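PDB 3HV0: tryptophanyl-tRNA synthetase from Cryptosporidium parvum Iowa II, which probably catalyses the ATP-dependent attachment of L-tryptophan to tRNA(Trp), releasing AMP and diphosphate, as a class I aminoacyl-tRNA synthetase. Local coordinates for residues A[37-42]-A[104-109]; A[48-51]-A[55-58]; A[165-170]-A[207-212]. All coordinates share one frame; numbering follows the deposited sequence.

This chain is the C-terminal part of a longer protein and holds the class I synthetase domain. Contact 1 opens first, on helix 33-43, and closes a loop of 61 residues at the end of helix 93-106. Nested inside that loop is contact 2, a short turn-back joining helix 49-52 to strand 56-60, which runs antiparallel between strands 29-30 and 250-254. Met39 SD packs against Phe51 CZ at 4.2 Å, so the two contacts adjoin. Contact 3 follows in series and closes a loop of 36 residues, largely helical, joining helix 157-174 to the 207-212 connection. Its centre lies about 30 Å from that of contact 2, on the opposite side of the chain's centre, next to the second subunit.

Contact 1: residues A[37-42]-A[104-109]; sequences ERMERL and DTFKVP
With CG of Met39 swung opposite its backbone N (chi1 160°) and the rest of the chain extended, the thioether reaches across to Phe106, whose own ring lies beside its backbone N (chi1 -68°). The approach is evident from the distances: Met39 CE lies 3.3 Å from Phe106 CE1 and equally 3.3 Å from Phe106 CZ, so the methyl meets the outer end of the ring at that one bond. The sulfur follows behind it, Met39 SD standing 3.7 Å from Phe106 CZ. Measured to the ring centroid, Met39 SD is 4.9 Å away and 66° off the ring normal, an oblique Met-aromatic contact. The same methyl has a second neighbour, Thr105 CG2, at 3.5 Å from Met39 CE. Thr105 thus offers its methyl branch to the contact, while its hydroxyl is engaged with Tyr101 O, one turn back on its helix.

No hydrogen bond crosses between 37-42 and 104-109; the join is wholly apolar and buries 139 Å² in all. Helix 62-70 packs against the same group, with Leu66 touching both Met39 and Phe106, and the Phe106 ring also meets Tyr69 and Phe75 edge-to-face. Salt bridges from Arg38 to Asp67 and Glu70 tie helix 33-43 to helix 62-70.

Helix 93-106 ends here, Lys107 leaving it with positive phi before strand 110-114. The contact therefore packs an N-terminal helix against the end of the helix in a beta-alpha-beta crossover between parallel strands 76-81 and 110-114 of the Rossmann-type class I synthetase fold.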
ATOM      1  N   GLU A  37     -22.661 -23.933 -24.657  1.00 16.37           N
ATOM      2  CA  GLU A  37     -22.971 -23.968 -26.077  1.00 16.55           C
ATOM      3  C   GLU A  37     -22.817 -22.552 -26.653  1.00 16.19           C
ATOM      4  O   GLU A  37     -22.254 -22.395 -27.736  1.00 16.09           O
ATOM      5  CB  GLU A  37     -24.388 -24.515 -26.319  1.00 16.37           C
ATOM      6  CG  GLU A  37     -24.718 -24.767 -27.787  1.00 17.61           C
ATOM      7  CD  GLU A  37     -26.191 -25.122 -28.039  1.00 18.37           C
ATOM      8  OE1 GLU A  37     -27.071 -24.710 -27.251  1.00 19.23           O
ATOM      9  OE2 GLU A  37     -26.470 -25.799 -29.050  1.00 19.36           O
ATOM     10  N   ARG A  38     -23.268 -21.531 -25.910  1.00 15.81           N
ATOM     11  CA  ARG A  38     -23.291 -20.144 -26.417  1.00 15.59           C
ATOM     12  C   ARG A  38     -21.889 -19.684 -26.768  1.00 16.12           C
ATOM     13  O   ARG A  38     -21.690 -18.958 -27.740  1.00 15.87           O
ATOM     14  CB  ARG A  38     -23.974 -19.186 -25.423  1.00 15.05           C
ATOM     15  CG  ARG A  38     -23.949 -17.679 -25.814  1.00 13.71           C
ATOM     16  CD  ARG A  38     -25.170 -16.892 -25.266  1.00 11.32           C
ATOM     17  NE  ARG A  38     -24.887 -15.481 -24.980  1.00  9.15           N
ATOM     18  CZ  ARG A  38     -24.716 -14.961 -23.756  1.00  9.93           C
ATOM     19  NH1 ARG A  38     -24.798 -15.726 -22.661  1.00  9.63           N
ATOM     20  NH2 ARG A  38     -24.451 -13.662 -23.615  1.00  8.21           N
ATOM     21  N   MET A  39     -20.929 -20.162 -25.985  1.00 16.92           N
ATOM     22  CA  MET A  39     -19.519 -19.874 -26.177  1.00 17.70           C
ATOM     23  C   MET A  39     -18.908 -20.577 -27.389  1.00 18.29           C
ATOM     24  O   MET A  39     -18.355 -19.911 -28.263  1.00 18.33           O
ATOM     25  CB  MET A  39     -18.754 -20.269 -24.912  1.00 17.89           C
ATOM     26  CG  MET A  39     -17.286 -20.485 -25.113  1.00 18.01           C
ATOM     27  SD  MET A  39     -16.432 -20.090 -23.610  1.00 20.51           S
ATOM     28  CE  MET A  39     -14.766 -19.973 -24.262  1.00 20.71           C
ATOM     29  N   GLU A  40     -18.976 -21.910 -27.417  1.00 19.14           N
ATOM     30  CA  GLU A  40     -18.436 -22.704 -28.530  1.00 19.97           C
ATOM     31  C   GLU A  40     -18.930 -22.148 -29.863  1.00 20.92           C
ATOM     32  O   GLU A  40     -18.183 -22.084 -30.840  1.00 21.18           O
ATOM     33  CB  GLU A  40     -18.882 -24.171 -28.437  1.00 20.06           C
ATOM     34  CG  GLU A  40     -18.383 -24.965 -27.229  1.00 19.60           C
ATOM     35  CD  GLU A  40     -18.683 -26.461 -27.346  1.00 19.29           C
ATOM     36  OE1 GLU A  40     -19.572 -26.833 -28.137  1.00 19.51           O
ATOM     37  OE2 GLU A  40     -18.024 -27.273 -26.657  1.00 18.60           O
ATOM     38  N   ARG A  41     -20.206 -21.766 -29.880  1.00 21.94           N
ATOM     39  CA  ARG A  41     -20.852 -21.098 -31.024  1.00 22.79           C
ATOM     40  C   ARG A  41     -20.062 -19.861 -31.447  1.00 23.08           C
ATOM     41  O   ARG A  41     -19.841 -19.616 -32.630  1.00 22.75           O
ATOM     42  CB  ARG A  41     -22.261 -20.646 -30.608  1.00 22.99           C
ATOM     43  CG  ARG A  41     -23.299 -20.653 -31.679  1.00 23.70           C
ATOM     44  CD  ARG A  41     -24.326 -21.750 -31.436  1.00 25.50           C
ATOM     45  NE  ARG A  41     -25.222 -21.456 -30.315  1.00 26.40           N
ATOM     46  CZ  ARG A  41     -26.290 -22.186 -29.979  1.00 27.13           C
ATOM     47  NH1 ARG A  41     -26.623 -23.280 -30.666  1.00 27.06           N
ATOM     48  NH2 ARG A  41     -27.036 -21.822 -28.940  1.00 27.65           N
ATOM     49  N   LEU A  42     -19.626 -19.110 -30.437  1.00 23.55           N
ATOM     50  CA  LEU A  42     -19.066 -17.770 -30.589  1.00 23.92           C
ATOM     51  C   LEU A  42     -17.543 -17.711 -30.784  1.00 24.11           C
ATOM     52  O   LEU A  42     -17.011 -16.630 -31.043  1.00 24.45           O
ATOM     53  CB  LEU A  42     -19.418 -16.955 -29.335  1.00 23.97           C
ATOM     54  CG  LEU A  42     -19.674 -15.456 -29.476  1.00 23.88           C
ATOM     55  CD1 LEU A  42     -20.794 -15.175 -30.496  1.00 23.20           C
ATOM     56  CD2 LEU A  42     -20.024 -14.907 -28.112  1.00 22.85           C
ATOM     57  N   ASP A 104      -6.530 -18.393 -25.606  1.00 27.56           N
ATOM     58  CA  ASP A 104      -6.448 -18.913 -26.961  1.00 27.57           C
ATOM     59  C   ASP A 104      -7.793 -18.791 -27.664  1.00 27.50           C
ATOM     60  O   ASP A 104      -7.849 -18.614 -28.876  1.00 27.13           O
ATOM     61  CB  ASP A 104      -6.047 -20.392 -26.946  1.00 27.92           C
ATOM     62  CG  ASP A 104      -4.688 -20.631 -26.345  1.00 29.20           C
ATOM     63  OD1 ASP A 104      -3.905 -19.669 -26.167  1.00 32.67           O
ATOM     64  OD2 ASP A 104      -4.403 -21.804 -26.041  1.00 30.15           O
ATOM     65  N   THR A 105      -8.872 -18.925 -26.896  1.00 27.27           N
ATOM     66  CA  THR A 105     -10.212 -19.002 -27.463  1.00 26.88           C
ATOM     67  C   THR A 105     -10.731 -17.613 -27.756  1.00 26.63           C
ATOM     68  O   THR A 105     -11.254 -17.378 -28.828  1.00 26.21           O
ATOM     69  CB  THR A 105     -11.179 -19.729 -26.524  1.00 26.97           C
ATOM     70  OG1 THR A 105     -10.798 -21.109 -26.435  1.00 27.55           O
ATOM     71  CG2 THR A 105     -12.596 -19.659 -27.048  1.00 27.33           C
ATOM     72  N   PHE A 106     -10.561 -16.686 -26.805  1.00 26.58           N
ATOM     73  CA  PHE A 106     -11.045 -15.304 -26.984  1.00 26.32           C
ATOM     74  C   PHE A 106     -10.005 -14.364 -27.590  1.00 26.16           C
ATOM     75  O   PHE A 106     -10.362 -13.309 -28.112  1.00 25.89           O
ATOM     76  CB  PHE A 106     -11.571 -14.737 -25.662  1.00 26.20           C
ATOM     77  CG  PHE A 106     -12.829 -15.395 -25.195  1.00 26.13           C
ATOM     78  CD1 PHE A 106     -12.823 -16.236 -24.099  1.00 26.16           C
ATOM     79  CD2 PHE A 106     -14.015 -15.202 -25.881  1.00 27.21           C
ATOM     80  CE1 PHE A 106     -13.980 -16.854 -23.669  1.00 26.44           C
ATOM     81  CE2 PHE A 106     -15.188 -15.828 -25.460  1.00 27.71           C
ATOM     82  CZ  PHE A 106     -15.166 -16.661 -24.355  1.00 27.43           C
ATOM     83  N   LYS A 107      -8.731 -14.750 -27.509  1.00 26.28           N
ATOM     84  CA  LYS A 107      -7.620 -13.952 -28.038  1.00 26.32           C
ATOM     85  C   LYS A 107      -7.542 -12.597 -27.307  1.00 26.42           C
ATOM     86  O   LYS A 107      -7.389 -11.550 -27.921  1.00 26.50           O
ATOM     87  CB  LYS A 107      -7.784 -13.765 -29.551  1.00 26.69           C
ATOM     88  CG  LYS A 107      -6.505 -13.995 -30.364  1.00 27.71           C
ATOM     89  CD  LYS A 107      -6.175 -12.841 -31.355  1.00 28.68           C
ATOM     90  CE  LYS A 107      -6.581 -13.134 -32.822  1.00 29.22           C
ATOM     91  NZ  LYS A 107      -7.872 -12.503 -33.222  1.00 29.38           N
ATOM     92  N   VAL A 108      -7.653 -12.614 -25.983  1.00 26.37           N
ATOM     93  CA  VAL A 108      -7.717 -11.366 -25.241  1.00 26.19           C
ATOM     94  C   VAL A 108      -6.476 -11.191 -24.400  1.00 26.06           C
ATOM     95  O   VAL A 108      -5.761 -12.151 -24.191  1.00 26.10           O
ATOM     96  CB  VAL A 108      -8.957 -11.315 -24.352  1.00 26.66           C
ATOM     97  CG1 VAL A 108     -10.233 -11.271 -25.236  1.00 25.14           C
ATOM     98  CG2 VAL A 108      -8.952 -12.486 -23.339  1.00 25.86           C
ATOM     99  N   PRO A 109      -6.197  -9.956 -23.948  1.00 26.05           N
ATOM    100  CA  PRO A 109      -5.068  -9.713 -23.040  1.00 25.93           C
ATOM    101  C   PRO A 109      -5.279 -10.377 -21.725  1.00 25.87           C
ATOM    102  O   PRO A 109      -6.427 -10.548 -21.337  1.00 26.19           O
ATOM    103  CB  PRO A 109      -5.071  -8.192 -22.840  1.00 25.79           C
ATOM    104  CG  PRO A 109      -5.761  -7.651 -24.015  1.00 25.88           C
ATOM    105  CD  PRO A 109      -6.772  -8.692 -24.442  1.00 25.92           C
TER

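Contact 2: residues A[48-51]-A[55-58]; sequences HHFF and IFLS
Phe50 O accepts two backbone N-H groups, those of Ile55 and Phe56, which reach it from opposite faces of its carbonyl plane. The Phe56 N to Phe50 O bond is 3.0 Å long with an N-H...O angle of 154°; Ile55 N to Phe50 O has the same length of 3.0 Å but is more bent, at 139°. This shared acceptor closes the connection from helix 49-52 into strand 56-60 of the mixed sheet of the class I synthetase fold. Beyond it, Leu57 and Ser58 form a classic beta bulge against His253 of strand 250-254.

The other end of the short helix is capped. His48, its N-cap residue, accepts from Phe50 N through ND1 at 3.2 Å, nearly straight at 171°, though the donor is tilted from the imidazole plane.

Packing extends outward from the same carbonyl. Phe50 CG lies opposite its carbonyl carbon, beside the backbone N, which sets the ring near Ile55 and Phe56. Phe50 CB is 3.9 Å from Ile55 CB, and it also sits at the edge of the Phe56 ring, in its plane, 3.8 Å from Phe56 CD1. Phe98 of helix 93-106 backs this cluster, stacking on Phe56 and meeting Phe51 edge-to-face; the Phe56 side chain remains about 9 Å from the bound tryptophan. Over the centre of one face of the Phe50 ring stands His48 CE1, 3.3 Å above the plane.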
ATOM      1  N   HIS A  48     -13.512 -26.357 -23.591  1.00 23.83           N
ATOM      2  CA  HIS A  48     -12.533 -26.996 -22.750  1.00 23.97           C
ATOM      3  C   HIS A  48     -13.249 -27.948 -21.816  1.00 24.25           C
ATOM      4  O   HIS A  48     -14.335 -27.639 -21.326  1.00 24.21           O
ATOM      5  CB  HIS A  48     -11.772 -25.967 -21.947  1.00 24.01           C
ATOM      6  CG  HIS A  48     -10.502 -26.481 -21.363  1.00 24.06           C
ATOM      7  ND1 HIS A  48     -10.441 -27.076 -20.123  1.00 25.83           N
ATOM      8  CD2 HIS A  48      -9.239 -26.479 -21.843  1.00 25.49           C
ATOM      9  CE1 HIS A  48      -9.189 -27.403 -19.854  1.00 26.34           C
ATOM     10  NE2 HIS A  48      -8.440 -27.058 -20.886  1.00 26.90           N
ATOM     11  N   HIS A  49     -12.649 -29.110 -21.580  1.00 24.49           N
ATOM     12  CA  HIS A  49     -13.280 -30.123 -20.744  1.00 24.82           C
ATOM     13  C   HIS A  49     -13.521 -29.710 -19.272  1.00 25.14           C
ATOM     14  O   HIS A  49     -14.410 -30.271 -18.644  1.00 25.37           O
ATOM     15  CB  HIS A  49     -12.546 -31.480 -20.849  1.00 25.05           C
ATOM     16  CG  HIS A  49     -11.116 -31.443 -20.407  1.00 25.48           C
ATOM     17  ND1 HIS A  49     -10.092 -31.038 -21.235  1.00 26.65           N
ATOM     18  CD2 HIS A  49     -10.541 -31.764 -19.225  1.00 24.90           C
ATOM     19  CE1 HIS A  49      -8.947 -31.110 -20.580  1.00 25.90           C
ATOM     20  NE2 HIS A  49      -9.194 -31.552 -19.361  1.00 25.74           N
ATOM     21  N   PHE A  50     -12.813 -28.723 -18.719  1.00 25.07           N
ATOM     22  CA  PHE A  50     -13.176 -28.272 -17.358  1.00 25.74           C
ATOM     23  C   PHE A  50     -14.622 -27.767 -17.270  1.00 26.58           C
ATOM     24  O   PHE A  50     -15.172 -27.604 -16.173  1.00 26.85           O
ATOM     25  CB  PHE A  50     -12.235 -27.185 -16.805  1.00 25.46           C
ATOM     26  CG  PHE A  50     -10.809 -27.634 -16.628  1.00 24.95           C
ATOM     27  CD1 PHE A  50     -10.473 -28.981 -16.508  1.00 24.67           C
ATOM     28  CD2 PHE A  50      -9.792 -26.709 -16.586  1.00 24.31           C
ATOM     29  CE1 PHE A  50      -9.164 -29.366 -16.371  1.00 23.28           C
ATOM     30  CE2 PHE A  50      -8.486 -27.106 -16.431  1.00 23.22           C
ATOM     31  CZ  PHE A  50      -8.174 -28.431 -16.329  1.00 21.31           C
ATOM     32  N   PHE A  51     -15.226 -27.494 -18.415  1.00 27.06           N
ATOM     33  CA  PHE A  51     -16.613 -27.110 -18.442  1.00 27.88           C
ATOM     34  C   PHE A  51     -17.460 -28.361 -18.297  1.00 28.52           C
ATOM     35  O   PHE A  51     -18.215 -28.488 -17.329  1.00 29.30           O
ATOM     36  CB  PHE A  51     -16.952 -26.415 -19.749  1.00 28.23           C
ATOM     37  CG  PHE A  51     -16.554 -24.949 -19.812  1.00 28.70           C
ATOM     38  CD1 PHE A  51     -17.193 -24.006 -19.019  1.00 28.14           C
ATOM     39  CD2 PHE A  51     -15.606 -24.509 -20.731  1.00 28.52           C
ATOM     40  CE1 PHE A  51     -16.882 -22.683 -19.126  1.00 26.50           C
ATOM     41  CE2 PHE A  51     -15.297 -23.180 -20.836  1.00 26.82           C
ATOM     42  CZ  PHE A  51     -15.935 -22.271 -20.038  1.00 27.04           C
ATOM     43  N   ILE A  55     -15.559 -28.764 -13.427  1.00 24.95           N
ATOM     44  CA  ILE A  55     -14.377 -28.407 -12.657  1.00 24.81           C
ATOM     45  C   ILE A  55     -14.402 -26.898 -12.478  1.00 24.64           C
ATOM     46  O   ILE A  55     -14.121 -26.397 -11.402  1.00 24.44           O
ATOM     47  CB  ILE A  55     -13.054 -28.802 -13.381  1.00 24.76           C
ATOM     48  CG1 ILE A  55     -12.994 -30.302 -13.679  1.00 24.92           C
ATOM     49  CG2 ILE A  55     -11.835 -28.369 -12.545  1.00 24.72           C
ATOM     50  CD1 ILE A  55     -12.656 -31.170 -12.499  1.00 25.20           C
ATOM     51  N   PHE A  56     -14.675 -26.189 -13.566  1.00 24.76           N
ATOM     52  CA  PHE A  56     -15.161 -24.819 -13.499  1.00 25.13           C
ATOM     53  C   PHE A  56     -16.668 -24.936 -13.587  1.00 25.43           C
ATOM     54  O   PHE A  56     -17.221 -25.196 -14.669  1.00 25.73           O
ATOM     55  CB  PHE A  56     -14.600 -23.946 -14.629  1.00 25.11           C
ATOM     56  CG  PHE A  56     -13.262 -23.354 -14.320  1.00 25.55           C
ATOM     57  CD1 PHE A  56     -12.094 -24.047 -14.609  1.00 25.95           C
ATOM     58  CD2 PHE A  56     -13.164 -22.124 -13.687  1.00 25.69           C
ATOM     59  CE1 PHE A  56     -10.852 -23.500 -14.291  1.00 26.29           C
ATOM     60  CE2 PHE A  56     -11.934 -21.576 -13.378  1.00 26.07           C
ATOM     61  CZ  PHE A  56     -10.775 -22.261 -13.688  1.00 26.02           C
ATOM     62  N   LEU A  57     -17.327 -24.798 -12.438  1.00 25.40           N
ATOM     63  CA  LEU A  57     -18.762 -25.064 -12.329  1.00 25.61           C
ATOM     64  C   LEU A  57     -19.620 -23.820 -12.117  1.00 25.66           C
ATOM     65  O   LEU A  57     -20.830 -23.884 -12.262  1.00 25.31           O
ATOM     66  CB  LEU A  57     -19.039 -26.050 -11.196  1.00 25.75           C
ATOM     67  CG  LEU A  57     -18.427 -25.877  -9.799  1.00 26.26           C
ATOM     68  CD1 LEU A  57     -17.860 -24.508  -9.517  1.00 26.39           C
ATOM     69  CD2 LEU A  57     -19.427 -26.228  -8.726  1.00 26.84           C
ATOM     70  N   SER A  58     -18.982 -22.693 -11.804  1.00 25.82           N
ATOM     71  CA  SER A  58     -19.665 -21.566 -11.202  1.00 25.65           C
ATOM     72  C   SER A  58     -19.205 -20.245 -11.816  1.00 25.26           C
ATOM     73  O   SER A  58     -18.098 -20.168 -12.346  1.00 25.05           O
ATOM     74  CB  SER A  58     -19.388 -21.585  -9.701  1.00 25.64           C
ATOM     75  OG  SER A  58     -20.450 -20.998  -8.997  1.00 27.65           O
TER

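Contact 3: residues A[165-170]-A[207-212]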
ATOM      1  N   TYR A 165      -1.556   1.469  -6.628  1.00 24.46           N
ATOM      2  CA  TYR A 165      -1.848   2.227  -5.422  1.00 24.33           C
ATOM      3  C   TYR A 165      -3.084   3.128  -5.563  1.00 24.70           C
ATOM      4  O   TYR A 165      -3.883   3.195  -4.636  1.00 25.56           O
ATOM      5  CB  TYR A 165      -0.629   3.034  -4.962  1.00 23.96           C
ATOM      6  CG  TYR A 165      -0.629   3.439  -3.489  1.00 23.08           C
ATOM      7  CD1 TYR A 165      -1.242   2.667  -2.522  1.00 22.49           C
ATOM      8  CD2 TYR A 165       0.047   4.571  -3.067  1.00 22.45           C
ATOM      9  CE1 TYR A 165      -1.209   3.030  -1.176  1.00 20.95           C
ATOM     10  CE2 TYR A 165       0.075   4.950  -1.708  1.00 21.43           C
ATOM     11  CZ  TYR A 165      -0.560   4.166  -0.776  1.00 20.74           C
ATOM     12  OH  TYR A 165      -0.544   4.495   0.569  1.00 20.42           O
ATOM     13  N   PRO A 166      -3.268   3.803  -6.710  1.00 24.50           N
ATOM     14  CA  PRO A 166      -4.441   4.684  -6.763  1.00 24.97           C
ATOM     15  C   PRO A 166      -5.767   3.950  -6.602  1.00 25.23           C
ATOM     16  O   PRO A 166      -6.635   4.416  -5.877  1.00 25.94           O
ATOM     17  CB  PRO A 166      -4.330   5.339  -8.153  1.00 24.82           C
ATOM     18  CG  PRO A 166      -2.892   5.314  -8.455  1.00 23.88           C
ATOM     19  CD  PRO A 166      -2.389   4.019  -7.868  1.00 24.26           C
ATOM     20  N   ASP A 167      -5.909   2.796  -7.239  1.00 25.37           N
ATOM     21  CA  ASP A 167      -7.137   2.023  -7.122  1.00 25.17           C
ATOM     22  C   ASP A 167      -7.203   1.309  -5.787  1.00 24.99           C
ATOM     23  O   ASP A 167      -8.277   1.095  -5.274  1.00 24.98           O
ATOM     24  CB  ASP A 167      -7.256   1.018  -8.258  1.00 25.42           C
ATOM     25  CG  ASP A 167      -7.679   1.655  -9.571  1.00 26.26           C
ATOM     26  OD1 ASP A 167      -8.185   2.799  -9.553  1.00 27.94           O
ATOM     27  OD2 ASP A 167      -7.527   0.992 -10.633  1.00 26.40           O
ATOM     28  N   ILE A 168      -6.064   0.936  -5.215  1.00 24.92           N
ATOM     29  CA  ILE A 168      -6.063   0.362  -3.863  1.00 24.62           C
ATOM     30  C   ILE A 168      -6.679   1.370  -2.909  1.00 24.76           C
ATOM     31  O   ILE A 168      -7.571   1.048  -2.135  1.00 25.03           O
ATOM     32  CB  ILE A 168      -4.646  -0.016  -3.382  1.00 24.61           C
ATOM     33  CG1 ILE A 168      -4.102  -1.205  -4.208  1.00 23.37           C
ATOM     34  CG2 ILE A 168      -4.650  -0.339  -1.861  1.00 24.24           C
ATOM     35  CD1 ILE A 168      -2.602  -1.380  -4.134  1.00 19.56           C
ATOM     36  N   LEU A 169      -6.207   2.604  -2.994  1.00 25.15           N
ATOM     37  CA  LEU A 169      -6.674   3.691  -2.126  1.00 24.97           C
ATOM     38  C   LEU A 169      -8.173   3.997  -2.301  1.00 25.31           C
ATOM     39  O   LEU A 169      -8.883   4.264  -1.323  1.00 25.62           O
ATOM     40  CB  LEU A 169      -5.824   4.947  -2.368  1.00 24.39           C
ATOM     41  CG  LEU A 169      -4.399   4.914  -1.798  1.00 22.70           C
ATOM     42  CD1 LEU A 169      -3.575   6.079  -2.334  1.00 19.92           C
ATOM     43  CD2 LEU A 169      -4.419   4.926  -0.254  1.00 19.28           C
ATOM     44  N   ARG A 170      -8.640   3.964  -3.550  1.00 25.34           N
ATOM     45  CA  ARG A 170     -10.046   4.203  -3.884  1.00 24.94           C
ATOM     46  C   ARG A 170     -10.979   3.107  -3.376  1.00 24.90           C
ATOM     47  O   ARG A 170     -12.092   3.378  -2.936  1.00 25.60           O
ATOM     48  CB  ARG A 170     -10.209   4.322  -5.393  1.00 24.87           C
ATOM     49  CG  ARG A 170      -9.721   5.626  -5.955  1.00 24.53           C
ATOM     50  CD  ARG A 170      -9.657   5.572  -7.479  1.00 24.34           C
ATOM     51  NE  ARG A 170      -9.040   6.779  -8.045  1.00 24.89           N
ATOM     52  CZ  ARG A 170      -8.047   6.797  -8.941  1.00 24.40           C
ATOM     53  NH1 ARG A 170      -7.533   5.685  -9.414  1.00 24.62           N
ATOM     54  NH2 ARG A 170      -7.567   7.950  -9.378  1.00 23.88           N
ATOM     55  N   SER A 207      -9.744  -1.972 -15.024  1.00 23.42           N
ATOM     56  CA  SER A 207      -8.868  -1.643 -16.136  1.00 23.86           C
ATOM     57  C   SER A 207      -8.063  -0.382 -15.901  1.00 24.48           C
ATOM     58  O   SER A 207      -6.999  -0.222 -16.478  1.00 23.88           O
ATOM     59  CB  SER A 207      -9.686  -1.472 -17.428  1.00 23.85           C
ATOM     60  OG  SER A 207     -10.546  -0.355 -17.351  1.00 22.76           O
ATOM     61  N   SER A 208      -8.595   0.529 -15.085  1.00 25.41           N
ATOM     62  CA  SER A 208      -7.830   1.691 -14.686  1.00 26.31           C
ATOM     63  C   SER A 208      -6.441   1.266 -14.154  1.00 26.44           C
ATOM     64  O   SER A 208      -5.454   1.956 -14.401  1.00 26.61           O
ATOM     65  CB  SER A 208      -8.577   2.543 -13.641  1.00 26.37           C
ATOM     66  OG  SER A 208      -8.768   1.839 -12.414  1.00 27.26           O
ATOM     67  N   SER A 209      -6.356   0.125 -13.477  1.00 26.57           N
ATOM     68  CA  SER A 209      -5.087  -0.291 -12.833  1.00 27.04           C
ATOM     69  C   SER A 209      -3.976  -0.699 -13.796  1.00 27.23           C
ATOM     70  O   SER A 209      -2.880  -1.074 -13.356  1.00 27.50           O
ATOM     71  CB  SER A 209      -5.341  -1.412 -11.855  1.00 26.81           C
ATOM     72  OG  SER A 209      -6.045  -0.901 -10.749  1.00 27.33           O
ATOM     73  N   PHE A 210      -4.261  -0.632 -15.097  1.00 27.00           N
ATOM     74  CA  PHE A 210      -3.275  -0.937 -16.134  1.00 26.95           C
ATOM     75  C   PHE A 210      -3.322   0.140 -17.209  1.00 26.82           C
ATOM     76  O   PHE A 210      -3.752  -0.119 -18.326  1.00 26.08           O
ATOM     77  CB  PHE A 210      -3.525  -2.327 -16.752  1.00 26.80           C
ATOM     78  CG  PHE A 210      -3.452  -3.442 -15.765  1.00 26.31           C
ATOM     79  CD1 PHE A 210      -2.222  -3.970 -15.393  1.00 26.50           C
ATOM     80  CD2 PHE A 210      -4.596  -3.939 -15.170  1.00 24.47           C
ATOM     81  CE1 PHE A 210      -2.137  -4.996 -14.462  1.00 25.79           C
ATOM     82  CE2 PHE A 210      -4.509  -4.960 -14.237  1.00 25.02           C
ATOM     83  CZ  PHE A 210      -3.282  -5.488 -13.886  1.00 24.78           C
ATOM     84  N   PRO A 211      -2.879   1.363 -16.862  1.00 27.02           N
ATOM     85  CA  PRO A 211      -2.860   2.455 -17.841  1.00 27.58           C
ATOM     86  C   PRO A 211      -2.036   2.155 -19.109  1.00 27.92           C
ATOM     87  O   PRO A 211      -2.405   2.620 -20.191  1.00 27.77           O
ATOM     88  CB  PRO A 211      -2.257   3.625 -17.049  1.00 27.26           C
ATOM     89  CG  PRO A 211      -1.556   3.004 -15.904  1.00 26.82           C
ATOM     90  CD  PRO A 211      -2.313   1.780 -15.573  1.00 27.00           C
ATOM     91  N   HIS A 212      -0.961   1.366 -18.982  1.00 28.45           N
ATOM     92  CA  HIS A 212      -0.047   1.119 -20.104  1.00 29.01           C
ATOM     93  C   HIS A 212      -0.512   0.030 -21.069  1.00 29.16           C
ATOM     94  O   HIS A 212       0.193  -0.257 -22.036  1.00 29.51           O
ATOM     95  CB  HIS A 212       1.378   0.794 -19.637  1.00 29.40           C
ATOM     96  CG  HIS A 212       1.930   1.759 -18.638  1.00 30.27           C
ATOM     97  ND1 HIS A 212       1.884   3.125 -18.808  1.00 31.90           N
ATOM     98  CD2 HIS A 212       2.540   1.547 -17.447  1.00 32.14           C
ATOM     99  CE1 HIS A 212       2.432   3.715 -17.755  1.00 32.97           C
ATOM    100  NE2 HIS A 212       2.842   2.779 -16.914  1.00 32.45           N
TER
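Asp167 OD2 points between the hydroxyls of Ser208 and Ser209, and both are within hydrogen-bonding reach of it. The modelled separations, 2.3 Å from Ser208 OG to Asp167 OD2 and 2.4 Å from Ser209 OG to Asp167 OD2, are too short to be taken literally. The pairing is plausible, but its exact lengths are doubtful. Ala203 O is a further partner of the Ser209 hydroxyl.

Torsions account for the convergence of the two serines. Ser208 OG sits between its backbone N and carbonyl carbon (chi1 64°), whereas Ser209 OG lies opposite its carbonyl carbon (chi1 -70°); successive residues of the 3-10 turn thereby present both oxygens to one acceptor. The backbone stays farther off, the nearest CA atoms being those of Asp167 and Ser209, 6.5 Å apart.

The other carboxylate oxygen is held by Arg170 and Tyr246. Arg170, one turn along the same helix, forms a salt bridge in which NH1 lies 3.0 Å from Asp167 OD1. This oxygen is met from above the carboxylate plane, although it lies near the plane of the guanidinium. Tyr246 OH also bonds to Asp167 OD1, and more weakly to Ser208 OG. The two partners of OD1 would favour the ionised form and limit rotation of the carboxylate.

Around this polar core, Ser209 O accepts from Tyr160 OH. On the helix's other flank, Tyr165 OH hydrogen-bonds to Asp117 of the second subunit. Arg170 also packs on Phe120 of the second subunit. The arrangement joins helix 157-174, which follows the edge strand 152-156 of the class I Rossmann-type domain, to the connection before helix 211-214, beside the dimer interface.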